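Local coordinates for protein DspB (Aggregatibacter actinomycetemcomitans, PDB 1YHT) that probably hydrolyses beta-linked N-acetylglucosamine polymers of the bacterial biofilm matrix, as a family 20 glycoside hydrolase built on a TIM barrel, and so releases biofilm cells, at residues H28-V34 with L337-Q343; G182-Y187 with W216-L220; L259-L263 with V316-I322. One frame throughout, in Å; residues are numbered along the deposited sequence.

Contact 1: residues H28-V34 with L337-Q343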
loop_
_atom_site.group_PDB
_atom_site.type_symbol
_atom_site.label_atom_id
_atom_site.label_comp_id
_atom_site.label_asym_id
_atom_site.label_seq_id
_atom_site.Cartn_x
_atom_site.Cartn_y
_atom_site.Cartn_z
ATOM N N HIS A 28 0.770 -11.878 -3.798
ATOM C CA HIS A 28 0.240 -12.635 -4.943
ATOM C C HIS A 28 0.563 -11.860 -6.240
ATOM O O HIS A 28 0.307 -10.664 -6.305
ATOM C CB HIS A 28 -1.272 -12.815 -4.865
ATOM C CG HIS A 28 -1.788 -13.872 -5.803
ATOM N ND1 HIS A 28 -1.996 -13.645 -7.151
ATOM C CD2 HIS A 28 -2.052 -15.180 -5.599
ATOM C CE1 HIS A 28 -2.404 -14.768 -7.726
ATOM N NE2 HIS A 28 -2.447 -15.713 -6.804
ATOM N N PHE A 29 1.140 -12.516 -7.241
ATOM C CA PHE A 29 1.608 -11.794 -8.430
ATOM C C PHE A 29 0.504 -11.698 -9.436
ATOM O O PHE A 29 -0.286 -12.621 -9.542
ATOM C CB PHE A 29 2.793 -12.534 -9.053
ATOM C CG PHE A 29 3.570 -11.730 -10.039
ATOM C CD1 PHE A 29 4.478 -10.787 -9.618
ATOM C CD2 PHE A 29 3.400 -11.925 -11.408
ATOM C CE1 PHE A 29 5.227 -10.055 -10.500
ATOM C CE2 PHE A 29 4.147 -11.197 -12.306
ATOM C CZ PHE A 29 5.053 -10.265 -11.868
ATOM N N TYR A 30 0.474 -10.612 -10.208
ATOM C CA TYR A 30 -0.495 -10.421 -11.272
ATOM C C TYR A 30 0.211 -10.066 -12.586
ATOM O O TYR A 30 1.116 -9.207 -12.655
ATOM C CB TYR A 30 -1.517 -9.306 -10.915
ATOM C CG TYR A 30 -2.308 -9.564 -9.629
ATOM C CD1 TYR A 30 -3.666 -9.915 -9.668
ATOM C CD2 TYR A 30 -1.703 -9.464 -8.400
ATOM C CE1 TYR A 30 -4.411 -10.111 -8.511
ATOM C CE2 TYR A 30 -2.426 -9.703 -7.207
ATOM C CZ TYR A 30 -3.774 -10.003 -7.267
ATOM O OH TYR A 30 -4.485 -10.247 -6.115
ATOM N N SER A 31 -0.211 -10.745 -13.637
ATOM C CA SER A 31 0.340 -10.548 -14.965
ATOM C C SER A 31 0.089 -9.123 -15.461
ATOM O O SER A 31 -0.866 -8.491 -15.058
ATOM C CB SER A 31 -0.254 -11.575 -15.925
ATOM O OG SER A 31 -1.558 -11.199 -16.328
ATOM N N PRO A 32 0.968 -8.590 -16.304
ATOM C CA PRO A 32 0.623 -7.309 -16.944
ATOM C C PRO A 32 -0.788 -7.219 -17.541
ATOM O O PRO A 32 -1.485 -6.216 -17.362
ATOM C CB PRO A 32 1.688 -7.182 -18.042
ATOM C CG PRO A 32 2.875 -7.859 -17.462
ATOM C CD PRO A 32 2.330 -9.029 -16.675
ATOM N N GLU A 33 -1.215 -8.280 -18.208
ATOM C CA GLU A 33 -2.566 -8.345 -18.781
ATOM C C GLU A 33 -3.665 -8.111 -17.741
ATOM O O GLU A 33 -4.578 -7.350 -17.968
ATOM C CB GLU A 33 -2.800 -9.689 -19.483
ATOM C CG GLU A 33 -2.250 -9.776 -20.905
ATOM C CD GLU A 33 -3.051 -9.017 -21.951
ATOM O OE1 GLU A 33 -4.225 -8.689 -21.670
ATOM O OE2 GLU A 33 -2.475 -8.737 -23.054
ATOM N N VAL A 34 -3.562 -8.794 -16.617
ATOM C CA VAL A 34 -4.529 -8.686 -15.539
ATOM C C VAL A 34 -4.440 -7.329 -14.857
ATOM O O VAL A 34 -5.461 -6.744 -14.514
ATOM C CB VAL A 34 -4.363 -9.825 -14.540
ATOM C CG1 VAL A 34 -5.206 -9.599 -13.314
ATOM C CG2 VAL A 34 -4.683 -11.205 -15.210
ATOM N N LEU A 337 -5.478 -19.338 -6.021
ATOM C CA LEU A 337 -6.254 -18.611 -7.014
ATOM C C LEU A 337 -5.358 -17.985 -8.064
ATOM O O LEU A 337 -4.267 -17.470 -7.745
ATOM C CB LEU A 337 -7.055 -17.486 -6.364
ATOM C CG LEU A 337 -8.246 -17.761 -5.452
ATOM C CD1 LEU A 337 -8.596 -16.456 -4.748
ATOM C CD2 LEU A 337 -9.403 -18.248 -6.288
ATOM N N LYS A 338 -5.836 -17.986 -9.309
ATOM C CA LYS A 338 -5.173 -17.275 -10.367
ATOM C C LYS A 338 -5.501 -15.789 -10.372
ATOM O O LYS A 338 -6.600 -15.370 -10.005
ATOM C CB LYS A 338 -5.573 -17.837 -11.718
ATOM C CG LYS A 338 -5.080 -19.267 -11.905
ATOM C CD LYS A 338 -3.544 -19.280 -12.044
ATOM C CE LYS A 338 -3.058 -20.588 -12.687
ATOM N NZ LYS A 338 -2.697 -21.604 -11.659
ATOM N N ASP A 339 -4.519 -15.016 -10.815
ATOM C CA ASP A 339 -4.643 -13.582 -10.922
ATOM C C ASP A 339 -5.941 -13.190 -11.657
ATOM O O ASP A 339 -6.728 -12.406 -11.158
ATOM C CB ASP A 339 -3.339 -12.957 -11.524
ATOM C CG ASP A 339 -2.942 -13.518 -12.861
ATOM O OD1 ASP A 339 -3.639 -14.408 -13.397
ATOM O OD2 ASP A 339 -1.883 -13.047 -13.393
ATOM N N GLU A 340 -6.189 -13.785 -12.814
ATOM C CA GLU A 340 -7.405 -13.476 -13.564
ATOM C C GLU A 340 -8.701 -13.832 -12.816
ATOM O O GLU A 340 -9.667 -13.101 -12.892
ATOM C CB GLU A 340 -7.339 -14.127 -14.958
ATOM C CG GLU A 340 -8.595 -13.975 -15.771
ATOM C CD GLU A 340 -8.991 -12.538 -16.128
ATOM O OE1 GLU A 340 -8.239 -11.555 -15.863
ATOM O OE2 GLU A 340 -10.111 -12.396 -16.703
ATOM N N THR A 341 -8.718 -14.918 -12.047
ATOM C CA THR A 341 -9.914 -15.269 -11.240
ATOM C C THR A 341 -10.161 -14.185 -10.194
ATOM O O THR A 341 -11.320 -13.753 -9.953
ATOM C CB THR A 341 -9.716 -16.607 -10.551
ATOM O OG1 THR A 341 -9.507 -17.598 -11.542
ATOM C CG2 THR A 341 -10.891 -17.022 -9.657
ATOM N N ILE A 342 -9.081 -13.735 -9.565
ATOM C CA ILE A 342 -9.203 -12.663 -8.569
ATOM C C ILE A 342 -9.772 -11.388 -9.199
ATOM O O ILE A 342 -10.697 -10.726 -8.664
ATOM C CB ILE A 342 -7.851 -12.342 -7.912
ATOM C CG1 ILE A 342 -7.388 -13.530 -7.070
ATOM C CG2 ILE A 342 -7.984 -11.030 -7.045
ATOM C CD1 ILE A 342 -5.897 -13.522 -6.782
ATOM N N GLN A 343 -9.183 -10.999 -10.318
ATOM C CA GLN A 343 -9.633 -9.816 -11.010
ATOM C C GLN A 343 -11.114 -9.911 -11.415
ATOM O O GLN A 343 -11.888 -8.986 -11.149
ATOM C CB GLN A 343 -8.753 -9.592 -12.222
ATOM C CG GLN A 343 -8.970 -8.275 -12.959
ATOM C CD GLN A 343 -10.061 -8.340 -14.035
ATOM O OE1 GLN A 343 -10.172 -9.301 -14.777
ATOM N NE2 GLN A 343 -10.868 -7.311 -14.091
HETATM O O HOH W 1 -2.521 -13.762 -16.353
#
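Asp339 and His28 each reach across this contact to bond the backbone of the other segment. Asp339 CG lies between its backbone N and carbonyl carbon (chi1 56°), which lets OD1 take Glu340 N from above the carboxylate plane and presents Asp339 OD2 by its anti side to Ser31 N at 2.9 Å. Water 1 bridges the same OD2 to Ser31 OG, and Ser31 OG caps the helix starting at Pro32 by accepting from Val34 N at 3.1 Å. The Tyr30 ring and Asp339 slide past each other in opposite directions, Tyr30 CD1 lying 3.6 Å from Asp339 CB. His28 NE2 donates to Leu337 O at 2.7 Å, a bond bent to 133° at the hydrogen, with the oxygen tilted from the imidazole plane. Ile342 CD1 covers one face of the His28 ring in a CH-pi contact, while the same side chain crosses Tyr30 at about a right angle, CG2 at the ring edge. Val34 CG2 packs on Asp339 CG, and Val34 CG1 on Gln343 CB. Helices 32-44 and 339-358, the first and last of the barrel, thus begin side by side. Their adjoining N-terminal ends would probably stabilise the negative charge of Asp339.

Contact 2: residues G182-Y187 with W216-L220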
loop_
_atom_site.group_PDB
_atom_site.type_symbol
_atom_site.label_atom_id
_atom_site.label_comp_id
_atom_site.label_asym_id
_atom_site.label_seq_id
_atom_site.Cartn_x
_atom_site.Cartn_y
_atom_site.Cartn_z
ATOM N N GLY A 182 4.386 2.681 6.409
ATOM C CA GLY A 182 4.212 3.102 7.792
ATOM C C GLY A 182 3.126 2.347 8.573
ATOM O O GLY A 182 2.576 2.876 9.551
ATOM N N ASP A 183 2.833 1.121 8.145
ATOM C CA ASP A 183 1.903 0.254 8.861
ATOM C C ASP A 183 2.583 -0.796 9.705
ATOM O O ASP A 183 3.647 -1.323 9.346
ATOM C CB ASP A 183 0.917 -0.435 7.911
ATOM C CG ASP A 183 1.621 -1.344 6.884
ATOM O OD1 ASP A 183 2.723 -0.982 6.425
ATOM O OD2 ASP A 183 1.066 -2.418 6.537
ATOM N N GLU A 184 1.938 -1.057 10.849
ATOM C CA GLU A 184 2.231 -2.170 11.737
ATOM C C GLU A 184 3.689 -2.261 12.121
ATOM O O GLU A 184 4.264 -3.325 12.043
ATOM C CB GLU A 184 1.774 -3.511 11.103
ATOM C CG GLU A 184 0.319 -3.571 10.695
ATOM C CD GLU A 184 -0.114 -4.947 10.192
ATOM O OE1 GLU A 184 0.624 -5.533 9.361
ATOM O OE2 GLU A 184 -1.195 -5.436 10.645
ATOM N N PHE A 185 4.274 -1.167 12.583
ATOM C CA PHE A 185 5.681 -1.125 12.924
ATOM C C PHE A 185 5.775 -0.870 14.434
ATOM O O PHE A 185 4.824 -0.332 15.055
ATOM C CB PHE A 185 6.418 -0.024 12.136
ATOM C CG PHE A 185 5.974 1.372 12.504
ATOM C CD1 PHE A 185 6.588 2.047 13.539
ATOM C CD2 PHE A 185 4.890 1.973 11.885
ATOM C CE1 PHE A 185 6.160 3.271 13.924
ATOM C CE2 PHE A 185 4.445 3.203 12.304
ATOM C CZ PHE A 185 5.102 3.857 13.305
ATOM N N GLY A 186 6.887 -1.281 15.027
ATOM C CA GLY A 186 7.148 -0.997 16.451
ATOM C C GLY A 186 6.216 -1.639 17.468
ATOM O O GLY A 186 6.028 -1.120 18.579
ATOM N N TYR A 187 5.641 -2.777 17.136
ATOM C CA TYR A 187 4.611 -3.341 18.001
ATOM C C TYR A 187 5.143 -3.765 19.377
ATOM O O TYR A 187 4.410 -3.656 20.370
ATOM C CB TYR A 187 3.843 -4.494 17.316
ATOM C CG TYR A 187 2.657 -4.056 16.417
ATOM C CD1 TYR A 187 1.935 -5.010 15.703
ATOM C CD2 TYR A 187 2.263 -2.713 16.294
ATOM C CE1 TYR A 187 0.841 -4.654 14.889
ATOM C CE2 TYR A 187 1.183 -2.347 15.482
ATOM C CZ TYR A 187 0.471 -3.334 14.787
ATOM O OH TYR A 187 -0.617 -3.007 14.002
ATOM N N TRP A 216 0.201 5.216 5.622
ATOM C CA TRP A 216 -0.782 4.520 6.440
ATOM C C TRP A 216 -0.964 5.298 7.773
ATOM O O TRP A 216 -0.048 6.010 8.202
ATOM C CB TRP A 216 -0.356 3.052 6.703
ATOM C CG TRP A 216 -0.279 2.163 5.488
ATOM C CD1 TRP A 216 0.830 1.558 4.982
ATOM C CD2 TRP A 216 -1.365 1.782 4.633
ATOM N NE1 TRP A 216 0.500 0.810 3.868
ATOM C CE2 TRP A 216 -0.835 0.934 3.633
ATOM C CE3 TRP A 216 -2.749 2.011 4.665
ATOM C CZ2 TRP A 216 -1.628 0.348 2.644
ATOM C CZ3 TRP A 216 -3.530 1.440 3.718
ATOM C CH2 TRP A 216 -2.965 0.608 2.687
ATOM N N ASN A 217 -2.134 5.192 8.411
ATOM C CA ASN A 217 -2.381 6.009 9.640
ATOM C C ASN A 217 -1.760 5.524 10.949
ATOM O O ASN A 217 -1.877 6.192 11.944
ATOM C CB ASN A 217 -3.877 6.212 9.879
ATOM C CG ASN A 217 -4.584 4.937 10.199
ATOM O OD1 ASN A 217 -4.809 4.115 9.322
ATOM N ND2 ASN A 217 -4.926 4.741 11.477
ATOM N N ASP A 218 -1.106 4.368 10.943
ATOM C CA ASP A 218 -0.804 3.643 12.158
ATOM C C ASP A 218 0.029 4.467 13.174
ATOM O O ASP A 218 -0.165 4.332 14.389
ATOM C CB ASP A 218 -0.034 2.353 11.887
ATOM C CG ASP A 218 -0.704 1.439 10.907
ATOM O OD1 ASP A 218 -0.708 0.228 11.162
ATOM O OD2 ASP A 218 -1.194 1.937 9.863
ATOM N N GLY A 219 0.947 5.281 12.654
ATOM C CA GLY A 219 1.869 6.034 13.488
ATOM C C GLY A 219 1.388 7.385 13.901
ATOM O O GLY A 219 2.126 8.134 14.497
ATOM N N LEU A 220 0.116 7.679 13.606
ATOM C CA LEU A 220 -0.467 8.974 13.911
ATOM C C LEU A 220 -1.142 8.879 15.255
ATOM O O LEU A 220 -2.239 8.302 15.382
ATOM C CB LEU A 220 -1.460 9.401 12.810
ATOM C CG LEU A 220 -0.844 9.575 11.415
ATOM C CD1 LEU A 220 -1.862 9.918 10.353
ATOM C CD2 LEU A 220 0.234 10.629 11.429
HETATM O O HOH W 2 1.947 5.572 10.067
#
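Asp218 leans onto the backbone of residues 182-187, which carry the Asp-Glu pair characteristic of family 20 glycoside hydrolases. Asp218 CB rests 3.5 Å from Gly182 O, and Asp218 CG lies equally close to Asp183 CA. At the tip, Asp218 OD1 accepts from Glu184 N at 3.0 Å; the N-H comes from well above the carboxylate plane, 62° out of it. The second oxygen, OD2, passes Asp183 CB and is bonded by the indole NE1 of Trp237, so the carboxylate is held between a loop amide and a tryptophan N-H, one on each oxygen. CG is anti to the carbonyl carbon (chi1 -54°), which brings the carboxylate over Asp183 CA and up to Glu184 N.

Asp183 and Trp216 run side by side in the same direction, with carboxylate and indole planes 42° apart and Asp183 OD1 3.5 Å from Trp216 CD1. The indole NE1 is bonded to Glu114, and the Glu184 carboxylate to His120. An acetate and a glycerol, probably from the crystallisation liquor, lie by Asp183 and Glu184; this is consistent with a substrate pocket in which the pair probably serves catalysis, as in related family 20 enzymes. Water 2 joins the two loops, donating to Gly182 O and Trp216 O and accepting from Gly219 N, while Phe185 CZ meets Gly219 CA at 3.9 Å by its ring edge.

The loops leave the C-terminal ends of adjacent parallel strands 177-181 and 212-216; one leads to helix 192-208, the other to strand 233-236. Thr235 of that strand and Trp237 just after it both touch Trp216.

Contact 3: residues L259-L263 with V316-I322; sequences LPELL and VQNTHEI
The first turn of helix 259-264 faces a loop that folds back through a short 3-10 turn at 319-321, the nearest backbone pairs being Pro260 CA to Val316 CA at 7.1 Å and Leu263 CA to Glu321 CA at 6.9 Å. This is an apolar helix-to-loop contact on the outside of the TIM barrel, where the loop descends into strand 324-329 and the helix precedes strand 269-271.

Leu263 and Val316 carry most of it. Val316 uses one branch: Val316 CG2, anti to its carbonyl carbon, lies 3.9 Å from Leu259 CD2 and 4.1 Å from Pro260 CG, so a single methyl touches successive residues of the helix. Leu259 crosses Val316 at about a right angle, whereas Leu263 approaches it tip to tip, with Leu263 CD1 4.2 Å from Val316 CG2. The same Leu263 CD1 also rests against Ile322 CG1 at 3.9 Å, and the two side chains slant across one another. Leu259 CD2 reaches Ile322 CG1 more loosely.

Leu263 stands one helical turn beyond Leu259, its N bonded to Leu259 O, so both leucines face the loop. Further in, Val269 of the barrel strand backs both leucines, and Trp307 packs on Leu259 and Pro260. Toward the outside the exposed Glu321 stretches beside Leu263, with Glu321 OE1 4.0 Å from Leu263 CB. The remaining branch, Leu263 CD2, ends 3.5 Å from the backbone oxygen Glu321 O.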
loop_
_atom_site.group_PDB
_atom_site.type_symbol
_atom_site.label_atom_id
_atom_site.label_comp_id
_atom_site.label_asym_id
_atom_site.label_seq_id
_atom_site.Cartn_x
_atom_site.Cartn_y
_atom_site.Cartn_z
ATOM N N LEU A 259 -9.967 9.475 12.319
ATOM C CA LEU A 259 -10.060 10.077 11.026
ATOM C C LEU A 259 -10.639 11.510 11.178
ATOM O O LEU A 259 -10.084 12.441 10.613
ATOM C CB LEU A 259 -10.835 9.174 10.052
ATOM C CG LEU A 259 -11.034 9.737 8.643
ATOM C CD1 LEU A 259 -11.065 8.648 7.560
ATOM C CD2 LEU A 259 -12.263 10.584 8.600
ATOM N N PRO A 260 -11.742 11.692 11.953
ATOM C CA PRO A 260 -12.227 13.052 12.082
ATOM C C PRO A 260 -11.208 14.007 12.694
ATOM O O PRO A 260 -11.159 15.158 12.313
ATOM C CB PRO A 260 -13.458 12.902 12.985
ATOM C CG PRO A 260 -13.931 11.448 12.710
ATOM C CD PRO A 260 -12.620 10.728 12.642
ATOM N N GLU A 261 -10.431 13.532 13.652
ATOM C CA GLU A 261 -9.391 14.362 14.260
ATOM C C GLU A 261 -8.367 14.847 13.248
ATOM O O GLU A 261 -7.931 16.002 13.292
ATOM C CB GLU A 261 -8.749 13.645 15.421
ATOM C CG GLU A 261 -9.606 13.730 16.664
ATOM C CD GLU A 261 -9.302 12.671 17.692
ATOM O OE1 GLU A 261 -8.532 11.716 17.457
ATOM O OE2 GLU A 261 -9.860 12.795 18.799
ATOM N N LEU A 262 -8.034 13.981 12.290
ATOM C CA LEU A 262 -7.130 14.325 11.209
ATOM C C LEU A 262 -7.754 15.359 10.293
ATOM O O LEU A 262 -7.101 16.325 9.911
ATOM C CB LEU A 262 -6.750 13.069 10.421
ATOM C CG LEU A 262 -5.789 12.097 11.158
ATOM C CD1 LEU A 262 -5.604 10.806 10.369
ATOM C CD2 LEU A 262 -4.459 12.718 11.442
ATOM N N LEU A 263 -9.033 15.153 9.965
ATOM C CA LEU A 263 -9.770 16.098 9.097
ATOM C C LEU A 263 -9.837 17.478 9.729
ATOM O O LEU A 263 -9.642 18.495 9.061
ATOM C CB LEU A 263 -11.181 15.586 8.852
ATOM C CG LEU A 263 -11.311 14.282 8.065
ATOM C CD1 LEU A 263 -12.758 13.922 7.902
ATOM C CD2 LEU A 263 -10.624 14.360 6.717
ATOM N N VAL A 316 -18.615 10.283 9.478
ATOM C CA VAL A 316 -18.475 11.649 9.023
ATOM C C VAL A 316 -19.711 11.983 8.190
ATOM O O VAL A 316 -20.043 11.263 7.255
ATOM C CB VAL A 316 -17.170 11.857 8.233
ATOM C CG1 VAL A 316 -17.102 13.259 7.665
ATOM C CG2 VAL A 316 -15.973 11.602 9.151
ATOM N N GLN A 317 -20.411 13.055 8.562
ATOM C CA GLN A 317 -21.605 13.493 7.827
ATOM C C GLN A 317 -21.200 14.448 6.710
ATOM O O GLN A 317 -21.758 14.421 5.625
ATOM C CB GLN A 317 -22.598 14.184 8.764
ATOM C CG GLN A 317 -23.993 13.557 8.737
ATOM C CD GLN A 317 -24.097 12.387 9.695
ATOM O OE1 GLN A 317 -23.968 12.556 10.913
ATOM N NE2 GLN A 317 -24.350 11.194 9.155
ATOM N N ASN A 318 -20.224 15.297 7.010
ATOM C CA ASN A 318 -19.581 16.166 6.015
ATOM C C ASN A 318 -18.528 15.447 5.151
ATOM O O ASN A 318 -17.323 15.745 5.241
ATOM C CB ASN A 318 -18.965 17.411 6.707
ATOM C CG ASN A 318 -18.300 17.083 8.089
ATOM O OD1 ASN A 318 -17.132 16.648 8.168
ATOM N ND2 ASN A 318 -19.053 17.301 9.168
ATOM N N THR A 319 -18.967 14.548 4.272
ATOM C CA THR A 319 -17.988 13.753 3.478
ATOM C C THR A 319 -17.174 14.559 2.434
ATOM O O THR A 319 -16.164 14.059 1.961
ATOM C CB THR A 319 -18.610 12.497 2.806
ATOM O OG1 THR A 319 -19.566 12.893 1.816
ATOM C CG2 THR A 319 -19.247 11.576 3.847
ATOM N N HIS A 320 -17.587 15.788 2.097
ATOM C CA HIS A 320 -16.774 16.674 1.222
ATOM C C HIS A 320 -15.307 16.812 1.660
ATOM O O HIS A 320 -14.428 17.098 0.830
ATOM C CB HIS A 320 -17.340 18.095 1.160
ATOM C CG HIS A 320 -18.529 18.241 0.260
ATOM N ND1 HIS A 320 -19.097 19.467 -0.026
ATOM C CD2 HIS A 320 -19.250 17.320 -0.430
ATOM C CE1 HIS A 320 -20.115 19.295 -0.856
ATOM N NE2 HIS A 320 -20.242 17.998 -1.097
ATOM N N GLU A 321 -15.073 16.652 2.957
ATOM C CA GLU A 321 -13.716 16.746 3.534
ATOM C C GLU A 321 -12.834 15.507 3.340
ATOM O O GLU A 321 -11.618 15.578 3.585
ATOM C CB GLU A 321 -13.813 17.019 5.040
ATOM C CG GLU A 321 -14.479 18.344 5.359
ATOM C CD GLU A 321 -14.352 18.731 6.830
ATOM O OE1 GLU A 321 -14.281 17.833 7.694
ATOM O OE2 GLU A 321 -14.347 19.943 7.118
ATOM N N ILE A 322 -13.454 14.374 3.024
ATOM C CA ILE A 322 -12.740 13.126 2.845
ATOM C C ILE A 322 -12.277 13.091 1.384
ATOM O O ILE A 322 -13.045 13.255 0.439
ATOM C CB ILE A 322 -13.580 11.871 3.255
ATOM C CG1 ILE A 322 -13.848 11.869 4.762
ATOM C CG2 ILE A 322 -12.841 10.588 2.838
ATOM C CD1 ILE A 322 -14.967 10.893 5.191
#

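In the fold
From the N terminus, the chain leaves strand 18-24 and enters residues 28-34, whose partner 337-343 comes only near the end, so contact 1 closes a loop around nearly the whole barrel and joins its first and last helices. Contacts 2 and 3 are both nested within that loop, in series: contact 2 links the loops after strands 177-181 and 212-216 at the C-terminal ends of the barrel strands, and closes before contact 3 ties helix 259-264 to the loop entering strand 324-329. Contacts 2 and 3 touch where Leu220 CD1 packs on Leu262 CD1 at 3.8 Å. Contact 1 stands apart, its centre about 28 Å from that of contact 2, across the centre of the chain.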